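Local structure of muconate lactonizing enzyme (Corynebacterium glutamicum, 3I4K) at residues R14-P19 and I36-V41; D338-Q343 and D367-Y372. The protein belongs to the enolase superfamily, pairing an N-terminal capping domain with a barrel domain that holds a magnesium ion. All blocks are in the same frame, centred on the assembly; numbering follows the deposited sequence.

Interaction 1. Residues R14-P19 and I36-V41; sequences RILDVP and ILLVSV
L16 and I36 face each other as an antiparallel hydrogen-bonded pair, each giving its N-H to the other's carbonyl: L16 N lies 2.6 Å from I36 O and I36 N lies 2.7 Å from L16 O. R14 and L38 form the next such pair, less evenly, the bond from L38 N to R14 O being the more bent of its two (141° at the hydrogen). Between these pairs sits the non-hydrogen-bonded pair I15 and L37, where the CA of L37 comes within 3.4 Å of R14 O in a CA-H...O contact.

This is the hairpin formed by strands 8-25 and 30-43, which opens the antiparallel three-stranded sheet of the N-terminal capping domain in the enolase superfamily. Alternation along the strands sorts its side chains. L16, I36 and L38 share one face, where branched aliphatic chains suit burial: the CD1 methyl of L16 meets the CD2 methyl of L38 at 3.9 Å, and V18 CG1 touches the CD1 end of I36. The other face carries I15 and L37. With its CG anti to the backbone N (chi1 179°), L37 swings CD1 back across the strands to I15 CG1, 3.9 Å away, and helix 66-81 covers both residues through V66, M69 and K70.

R14 suits the partly exposed end of the L16 face because its extended chain rises from this face of the sheet, with the charged head in a salt bridge to E12. S40 OG approaches the edge of that guanidinium only loosely, 4.0 Å from R14 NH1 and not hydrogen-bonded to it. Beyond R14 and L38, M366 and V369 bring helix 366-372 against this face, while D17 OD1 is held by a hydrogen bond to H35 and a salt bridge to R374.

Interaction 2. Residues D338-Q343 and D367-Y372; sequences DTYIVQ and DKVNFY
Y340 and V369 make the tightly packed half of this contact, the CG2 methyl of V369 reaching Y340 CD2 at 3.5 Å. Beside them Y340 CB rests 3.8 Å from K368 CB. The tyrosine takes the position in which CG stands between its backbone N and carbonyl carbon (chi1 56°), which leads the ring away from the helix and into the buried side, past L16, I36 and L38. Its hydroxyl there is hydrogen-bonded to E52, so a tyrosine can fill an apolar site and still satisfy its polar end. Valine is a compact partner: one methyl meets the aromatic ring while the residue also packs on L38.

The outer half is polar and looser. K368 runs out fully extended alongside the T339 carbonyl, and its ammonium ends 3.3 Å from D338 OD1 in a salt bridge whose hydrogen bond is weak. Lysine suits this partly exposed side: its methylenes lie along the loop backbone and its ammonium reaches D338. D338 has CG anti to the backbone N (chi1 -175°), which carries the carboxylate across to the helix. Its second oxygen, OD2, lies at the edge of the Y372 ring and accepts a hydrogen bond from the hydroxyl, although the position of OD2 is doubtful. F371 CD2 lies over the centre of one face of the Y372 ring.

At the helix start D365 accepts a hydrogen bond from K368 N through OD1. Helix 366-372, near the C terminus, docks on loop 338-343, which precedes the last strands of the barrel sheet, and both lie against the sheet of the N-terminal domain in this enolase-superfamily fold.

In the fold
From the N terminus, the chain runs up strand 8-25, turns, and comes back along strand 30-43, so interaction 1 closes a short hairpin of the capping domain. The chain then completes that domain and runs through most of the barrel before interaction 2 closes a second, somewhat longer excursion, from 338-343 to helix 366-372, which includes strands 347-348 and 351-353 of the barrel sheet. The two loops are in series, neither nesting nor crossing, yet their centres lie only about 10 Å apart. They meet directly: D17 N is probably hydrogen-bonded to Y372 O, and V18 packs on the D338 carbonyl. The C-terminal tail thus ties the end of the chain back to its first strand.

Interaction 1. Residues R14-P19 and I36-V41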
ATOM      1  N   ARG A  14     -20.914  18.167   8.761  1.00 57.07           N
ATOM      2  CA  ARG A  14     -22.344  18.389   8.612  1.00 57.87           C
ATOM      3  C   ARG A  14     -23.080  17.082   8.360  1.00 56.94           C
ATOM      4  O   ARG A  14     -22.677  16.288   7.508  1.00 56.04           O
ATOM      5  CB  ARG A  14     -22.628  19.333   7.438  1.00 60.74           C
ATOM      6  CG  ARG A  14     -22.062  20.736   7.575  1.00 63.29           C
ATOM      7  CD  ARG A  14     -22.374  21.569   6.332  1.00 65.35           C
ATOM      8  NE  ARG A  14     -21.969  22.962   6.497  1.00 69.85           N
ATOM      9  CZ  ARG A  14     -20.708  23.374   6.608  1.00 71.19           C
ATOM     10  NH1 ARG A  14     -19.710  22.501   6.567  1.00 71.34           N
ATOM     11  NH2 ARG A  14     -20.444  24.664   6.770  1.00 72.72           N
ATOM     12  N   ILE A  15     -24.166  16.865   9.097  1.00 54.96           N
ATOM     13  CA  ILE A  15     -24.962  15.665   8.907  1.00 53.82           C
ATOM     14  C   ILE A  15     -25.982  15.965   7.818  1.00 53.72           C
ATOM     15  O   ILE A  15     -26.757  16.916   7.930  1.00 55.67           O
ATOM     16  CB  ILE A  15     -25.711  15.267  10.192  1.00 53.63           C
ATOM     17  CG1 ILE A  15     -24.707  14.906  11.289  1.00 53.01           C
ATOM     18  CG2 ILE A  15     -26.656  14.111   9.901  1.00 50.65           C
ATOM     19  CD1 ILE A  15     -25.349  14.471  12.593  1.00 52.07           C
ATOM     20  N   LEU A  16     -25.975  15.166   6.759  1.00 52.10           N
ATOM     21  CA  LEU A  16     -26.906  15.363   5.662  1.00 51.55           C
ATOM     22  C   LEU A  16     -27.855  14.185   5.513  1.00 52.44           C
ATOM     23  O   LEU A  16     -27.425  13.027   5.489  1.00 51.73           O
ATOM     24  CB  LEU A  16     -26.150  15.558   4.346  1.00 50.18           C
ATOM     25  CG  LEU A  16     -25.050  16.616   4.312  1.00 49.07           C
ATOM     26  CD1 LEU A  16     -24.610  16.794   2.874  1.00 49.89           C
ATOM     27  CD2 LEU A  16     -25.546  17.934   4.893  1.00 47.99           C
ATOM     28  N   ASP A  17     -29.146  14.487   5.423  1.00 51.62           N
ATOM     29  CA  ASP A  17     -30.159  13.459   5.247  1.00 52.70           C
ATOM     30  C   ASP A  17     -30.767  13.648   3.864  1.00 54.03           C
ATOM     31  O   ASP A  17     -31.555  14.563   3.638  1.00 54.12           O
ATOM     32  CB  ASP A  17     -31.241  13.566   6.325  1.00 52.86           C
ATOM     33  CG  ASP A  17     -30.690  13.374   7.730  1.00 53.98           C
ATOM     34  OD1 ASP A  17     -30.009  12.355   7.973  1.00 55.55           O
ATOM     35  OD2 ASP A  17     -30.939  14.240   8.596  1.00 54.54           O
ATOM     36  N   VAL A  18     -30.378  12.786   2.933  1.00 54.85           N
ATOM     37  CA  VAL A  18     -30.878  12.857   1.571  1.00 55.93           C
ATOM     38  C   VAL A  18     -31.799  11.675   1.306  1.00 56.62           C
ATOM     39  O   VAL A  18     -31.450  10.531   1.573  1.00 56.19           O
ATOM     40  CB  VAL A  18     -29.714  12.848   0.554  1.00 55.83           C
ATOM     41  CG1 VAL A  18     -28.832  11.636   0.791  1.00 59.78           C
ATOM     42  CG2 VAL A  18     -30.253  12.839  -0.863  1.00 56.54           C
ATOM     43  N   PRO A  19     -33.002  11.943   0.785  1.00 58.36           N
ATOM     44  CA  PRO A  19     -33.976  10.891   0.486  1.00 58.79           C
ATOM     45  C   PRO A  19     -33.586  10.036  -0.708  1.00 59.32           C
ATOM     46  O   PRO A  19     -32.975  10.519  -1.659  1.00 59.69           O
ATOM     47  CB  PRO A  19     -35.260  11.675   0.223  1.00 59.14           C
ATOM     48  CG  PRO A  19     -35.069  12.915   1.037  1.00 59.47           C
ATOM     49  CD  PRO A  19     -33.643  13.266   0.731  1.00 58.64           C
ATOM     50  N   ILE A  36     -25.434  11.158   5.723  1.00 48.92           N
ATOM     51  CA  ILE A  36     -24.052  11.389   5.375  1.00 47.30           C
ATOM     52  C   ILE A  36     -23.409  12.457   6.240  1.00 48.35           C
ATOM     53  O   ILE A  36     -23.962  13.542   6.418  1.00 49.31           O
ATOM     54  CB  ILE A  36     -23.969  11.811   3.898  1.00 47.47           C
ATOM     55  CG1 ILE A  36     -24.664  10.751   3.039  1.00 47.69           C
ATOM     56  CG2 ILE A  36     -22.522  12.022   3.482  1.00 44.94           C
ATOM     57  CD1 ILE A  36     -24.820  11.120   1.586  1.00 48.17           C
ATOM     58  N   LEU A  37     -22.250  12.141   6.802  1.00 47.60           N
ATOM     59  CA  LEU A  37     -21.530  13.123   7.594  1.00 47.67           C
ATOM     60  C   LEU A  37     -20.546  13.768   6.633  1.00 49.36           C
ATOM     61  O   LEU A  37     -19.463  13.229   6.397  1.00 49.77           O
ATOM     62  CB  LEU A  37     -20.746  12.478   8.733  1.00 44.56           C
ATOM     63  CG  LEU A  37     -19.974  13.545   9.520  1.00 44.66           C
ATOM     64  CD1 LEU A  37     -20.970  14.367  10.340  1.00 43.09           C
ATOM     65  CD2 LEU A  37     -18.928  12.909  10.427  1.00 41.52           C
ATOM     66  N   LEU A  38     -20.926  14.910   6.066  1.00 50.22           N
ATOM     67  CA  LEU A  38     -20.051  15.612   5.135  1.00 49.59           C
ATOM     68  C   LEU A  38     -19.016  16.370   5.950  1.00 49.44           C
ATOM     69  O   LEU A  38     -19.342  17.323   6.651  1.00 51.57           O
ATOM     70  CB  LEU A  38     -20.862  16.580   4.269  1.00 51.42           C
ATOM     71  CG  LEU A  38     -20.122  17.322   3.152  1.00 52.73           C
ATOM     72  CD1 LEU A  38     -19.630  16.343   2.090  1.00 52.57           C
ATOM     73  CD2 LEU A  38     -21.073  18.333   2.523  1.00 53.66           C
ATOM     74  N   VAL A  39     -17.769  15.928   5.874  1.00 47.89           N
ATOM     75  CA  VAL A  39     -16.690  16.561   6.618  1.00 47.88           C
ATOM     76  C   VAL A  39     -15.857  17.408   5.663  1.00 46.68           C
ATOM     77  O   VAL A  39     -15.598  17.006   4.532  1.00 46.09           O
ATOM     78  CB  VAL A  39     -15.783  15.495   7.294  1.00 47.99           C
ATOM     79  CG1 VAL A  39     -14.691  16.171   8.103  1.00 49.38           C
ATOM     80  CG2 VAL A  39     -16.620  14.597   8.195  1.00 49.54           C
ATOM     81  N   SER A  40     -15.446  18.585   6.114  1.00 46.24           N
ATOM     82  CA  SER A  40     -14.649  19.464   5.273  1.00 46.06           C
ATOM     83  C   SER A  40     -13.399  19.942   5.984  1.00 47.15           C
ATOM     84  O   SER A  40     -13.425  20.247   7.180  1.00 47.39           O
ATOM     85  CB  SER A  40     -15.468  20.682   4.836  1.00 46.23           C
ATOM     86  OG  SER A  40     -15.881  21.444   5.956  1.00 47.10           O
ATOM     87  N   VAL A  41     -12.304  19.992   5.235  1.00 47.02           N
ATOM     88  CA  VAL A  41     -11.031  20.457   5.752  1.00 48.72           C
ATOM     89  C   VAL A  41     -10.727  21.780   5.047  1.00 50.32           C
ATOM     90  O   VAL A  41     -10.632  21.845   3.817  1.00 49.74           O
ATOM     91  CB  VAL A  41      -9.911  19.420   5.494  1.00 48.64           C
ATOM     92  CG1 VAL A  41      -8.549  20.001   5.853  1.00 48.35           C
ATOM     93  CG2 VAL A  41     -10.167  18.185   6.350  1.00 48.13           C
TER

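Interaction 2. Residues D338-Q343 and D367-Y372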
ATOM      1  N   ASP A 338     -31.787  12.955  -5.110  1.00 62.12           N
ATOM      2  CA  ASP A 338     -31.219  14.269  -5.381  1.00 61.98           C
ATOM      3  C   ASP A 338     -29.744  14.267  -4.978  1.00 62.56           C
ATOM      4  O   ASP A 338     -29.279  13.334  -4.323  1.00 63.10           O
ATOM      5  CB  ASP A 338     -31.994  15.337  -4.606  1.00 61.57           C
ATOM      6  CG  ASP A 338     -31.543  16.746  -4.936  1.00 60.89           C
ATOM      7  OD1 ASP A 338     -31.244  17.021  -6.114  1.00 60.91           O
ATOM      8  OD2 ASP A 338     -31.504  17.590  -4.019  1.00 63.06           O
ATOM      9  N   THR A 339     -29.005  15.298  -5.372  1.00 61.62           N
ATOM     10  CA  THR A 339     -27.590  15.369  -5.040  1.00 62.44           C
ATOM     11  C   THR A 339     -27.170  16.724  -4.468  1.00 62.44           C
ATOM     12  O   THR A 339     -28.013  17.547  -4.112  1.00 62.68           O
ATOM     13  CB  THR A 339     -26.723  15.031  -6.283  1.00 61.98           C
ATOM     14  OG1 THR A 339     -25.355  15.375  -6.031  1.00 63.20           O
ATOM     15  CG2 THR A 339     -27.218  15.776  -7.505  1.00 61.38           C
ATOM     16  N   TYR A 340     -25.863  16.932  -4.356  1.00 62.06           N
ATOM     17  CA  TYR A 340     -25.303  18.179  -3.848  1.00 63.03           C
ATOM     18  C   TYR A 340     -23.878  18.274  -4.361  1.00 62.84           C
ATOM     19  O   TYR A 340     -22.979  18.742  -3.662  1.00 61.40           O
ATOM     20  CB  TYR A 340     -25.299  18.191  -2.316  1.00 64.74           C
ATOM     21  CG  TYR A 340     -24.583  17.021  -1.683  1.00 67.03           C
ATOM     22  CD1 TYR A 340     -25.099  15.731  -1.777  1.00 68.04           C
ATOM     23  CD2 TYR A 340     -23.387  17.202  -0.986  1.00 68.17           C
ATOM     24  CE1 TYR A 340     -24.447  14.650  -1.195  1.00 70.09           C
ATOM     25  CE2 TYR A 340     -22.725  16.124  -0.402  1.00 69.53           C
ATOM     26  CZ  TYR A 340     -23.264  14.853  -0.513  1.00 69.82           C
ATOM     27  OH  TYR A 340     -22.623  13.779   0.055  1.00 71.70           O
ATOM     28  N   ILE A 341     -23.685  17.848  -5.604  1.00 64.15           N
ATOM     29  CA  ILE A 341     -22.358  17.839  -6.187  1.00 65.66           C
ATOM     30  C   ILE A 341     -22.141  18.667  -7.462  1.00 66.55           C
ATOM     31  O   ILE A 341     -21.073  18.596  -8.075  1.00 68.25           O
ATOM     32  CB  ILE A 341     -21.920  16.367  -6.422  1.00 65.78           C
ATOM     33  CG1 ILE A 341     -20.458  16.209  -6.032  1.00 66.68           C
ATOM     34  CG2 ILE A 341     -22.168  15.943  -7.860  1.00 64.39           C
ATOM     35  CD1 ILE A 341     -20.172  16.608  -4.598  1.00 67.87           C
ATOM     36  N   VAL A 342     -23.134  19.456  -7.858  1.00 65.80           N
ATOM     37  CA  VAL A 342     -23.011  20.292  -9.058  1.00 65.11           C
ATOM     38  C   VAL A 342     -22.963  19.474 -10.351  1.00 64.22           C
ATOM     39  O   VAL A 342     -23.926  19.467 -11.121  1.00 64.56           O
ATOM     40  CB  VAL A 342     -21.747  21.188  -8.994  1.00 65.32           C
ATOM     41  CG1 VAL A 342     -21.611  21.994 -10.275  1.00 65.30           C
ATOM     42  CG2 VAL A 342     -21.826  22.115  -7.795  1.00 64.53           C
ATOM     43  N   GLN A 343     -21.845  18.795 -10.598  1.00 62.63           N
ATOM     44  CA  GLN A 343     -21.711  17.978 -11.803  1.00 61.16           C
ATOM     45  C   GLN A 343     -22.483  16.680 -11.660  1.00 60.33           C
ATOM     46  O   GLN A 343     -22.970  16.349 -10.580  1.00 60.14           O
ATOM     47  CB  GLN A 343     -20.243  17.647 -12.079  1.00 61.24           C
ATOM     48  CG  GLN A 343     -19.357  18.858 -12.264  1.00 62.11           C
ATOM     49  CD  GLN A 343     -18.503  19.141 -11.050  1.00 62.85           C
ATOM     50  OE1 GLN A 343     -19.000  19.213  -9.924  1.00 64.64           O
ATOM     51  NE2 GLN A 343     -17.205  19.309 -11.273  1.00 61.98           N
ATOM     52  N   ASP A 367     -25.561  25.125  -1.608  1.00 68.55           N
ATOM     53  CA  ASP A 367     -26.978  25.402  -1.428  1.00 68.48           C
ATOM     54  C   ASP A 367     -27.692  24.111  -1.071  1.00 67.86           C
ATOM     55  O   ASP A 367     -28.440  24.056  -0.091  1.00 67.30           O
ATOM     56  CB  ASP A 367     -27.581  26.002  -2.701  1.00 68.34           C
ATOM     57  CG  ASP A 367     -27.128  27.430  -2.939  1.00 68.36           C
ATOM     58  OD1 ASP A 367     -27.269  28.255  -2.012  1.00 67.47           O
ATOM     59  OD2 ASP A 367     -26.637  27.729  -4.049  1.00 68.26           O
ATOM     60  N   LYS A 368     -27.455  23.071  -1.864  1.00 67.18           N
ATOM     61  CA  LYS A 368     -28.080  21.781  -1.614  1.00 66.21           C
ATOM     62  C   LYS A 368     -27.512  21.133  -0.359  1.00 65.25           C
ATOM     63  O   LYS A 368     -28.194  20.359   0.309  1.00 66.59           O
ATOM     64  CB  LYS A 368     -27.916  20.867  -2.827  1.00 65.33           C
ATOM     65  CG  LYS A 368     -28.770  21.307  -4.004  1.00 65.25           C
ATOM     66  CD  LYS A 368     -28.748  20.299  -5.133  1.00 65.77           C
ATOM     67  CE  LYS A 368     -29.718  20.695  -6.230  1.00 66.33           C
ATOM     68  NZ  LYS A 368     -29.713  19.716  -7.354  1.00 67.96           N
ATOM     69  N   VAL A 369     -26.267  21.459  -0.032  1.00 64.56           N
ATOM     70  CA  VAL A 369     -25.644  20.925   1.171  1.00 64.26           C
ATOM     71  C   VAL A 369     -26.378  21.534   2.359  1.00 65.40           C
ATOM     72  O   VAL A 369     -26.728  20.841   3.316  1.00 65.95           O
ATOM     73  CB  VAL A 369     -24.154  21.309   1.258  1.00 63.95           C
ATOM     74  CG1 VAL A 369     -23.630  21.058   2.667  1.00 62.18           C
ATOM     75  CG2 VAL A 369     -23.353  20.507   0.246  1.00 62.38           C
ATOM     76  N   ASN A 370     -26.604  22.841   2.285  1.00 64.97           N
ATOM     77  CA  ASN A 370     -27.309  23.564   3.334  1.00 64.30           C
ATOM     78  C   ASN A 370     -28.752  23.078   3.417  1.00 63.26           C
ATOM     79  O   ASN A 370     -29.308  22.936   4.506  1.00 62.42           O
ATOM     80  CB  ASN A 370     -27.283  25.064   3.035  1.00 65.03           C
ATOM     81  CG  ASN A 370     -25.934  25.692   3.319  1.00 67.31           C
ATOM     82  OD1 ASN A 370     -25.587  26.724   2.742  1.00 69.76           O
ATOM     83  ND2 ASN A 370     -25.171  25.084   4.225  1.00 66.13           N
ATOM     84  N   PHE A 371     -29.344  22.812   2.256  1.00 62.39           N
ATOM     85  CA  PHE A 371     -30.725  22.355   2.174  1.00 61.98           C
ATOM     86  C   PHE A 371     -30.950  21.026   2.877  1.00 61.52           C
ATOM     87  O   PHE A 371     -31.956  20.839   3.564  1.00 59.90           O
ATOM     88  CB  PHE A 371     -31.151  22.216   0.712  1.00 63.56           C
ATOM     89  CG  PHE A 371     -32.582  21.775   0.538  1.00 65.62           C
ATOM     90  CD1 PHE A 371     -33.630  22.565   1.006  1.00 66.31           C
ATOM     91  CD2 PHE A 371     -32.883  20.572  -0.094  1.00 66.07           C
ATOM     92  CE1 PHE A 371     -34.961  22.164   0.846  1.00 67.25           C
ATOM     93  CE2 PHE A 371     -34.208  20.161  -0.260  1.00 67.40           C
ATOM     94  CZ  PHE A 371     -35.250  20.959   0.211  1.00 67.06           C
ATOM     95  N   TYR A 372     -30.008  20.107   2.700  1.00 60.37           N
ATOM     96  CA  TYR A 372     -30.116  18.781   3.292  1.00 59.09           C
ATOM     97  C   TYR A 372     -29.480  18.622   4.661  1.00 58.09           C
ATOM     98  O   TYR A 372     -29.493  17.531   5.229  1.00 57.82           O
ATOM     99  CB  TYR A 372     -29.543  17.751   2.322  1.00 59.18           C
ATOM    100  CG  TYR A 372     -30.441  17.519   1.136  1.00 59.69           C
ATOM    101  CD1 TYR A 372     -31.680  16.901   1.293  1.00 60.88           C
ATOM    102  CD2 TYR A 372     -30.076  17.949  -0.137  1.00 60.32           C
ATOM    103  CE1 TYR A 372     -32.539  16.717   0.214  1.00 61.94           C
ATOM    104  CE2 TYR A 372     -30.925  17.773  -1.226  1.00 61.66           C
ATOM    105  CZ  TYR A 372     -32.157  17.156  -1.044  1.00 62.45           C
ATOM    106  OH  TYR A 372     -33.011  16.981  -2.112  1.00 63.52           O
TER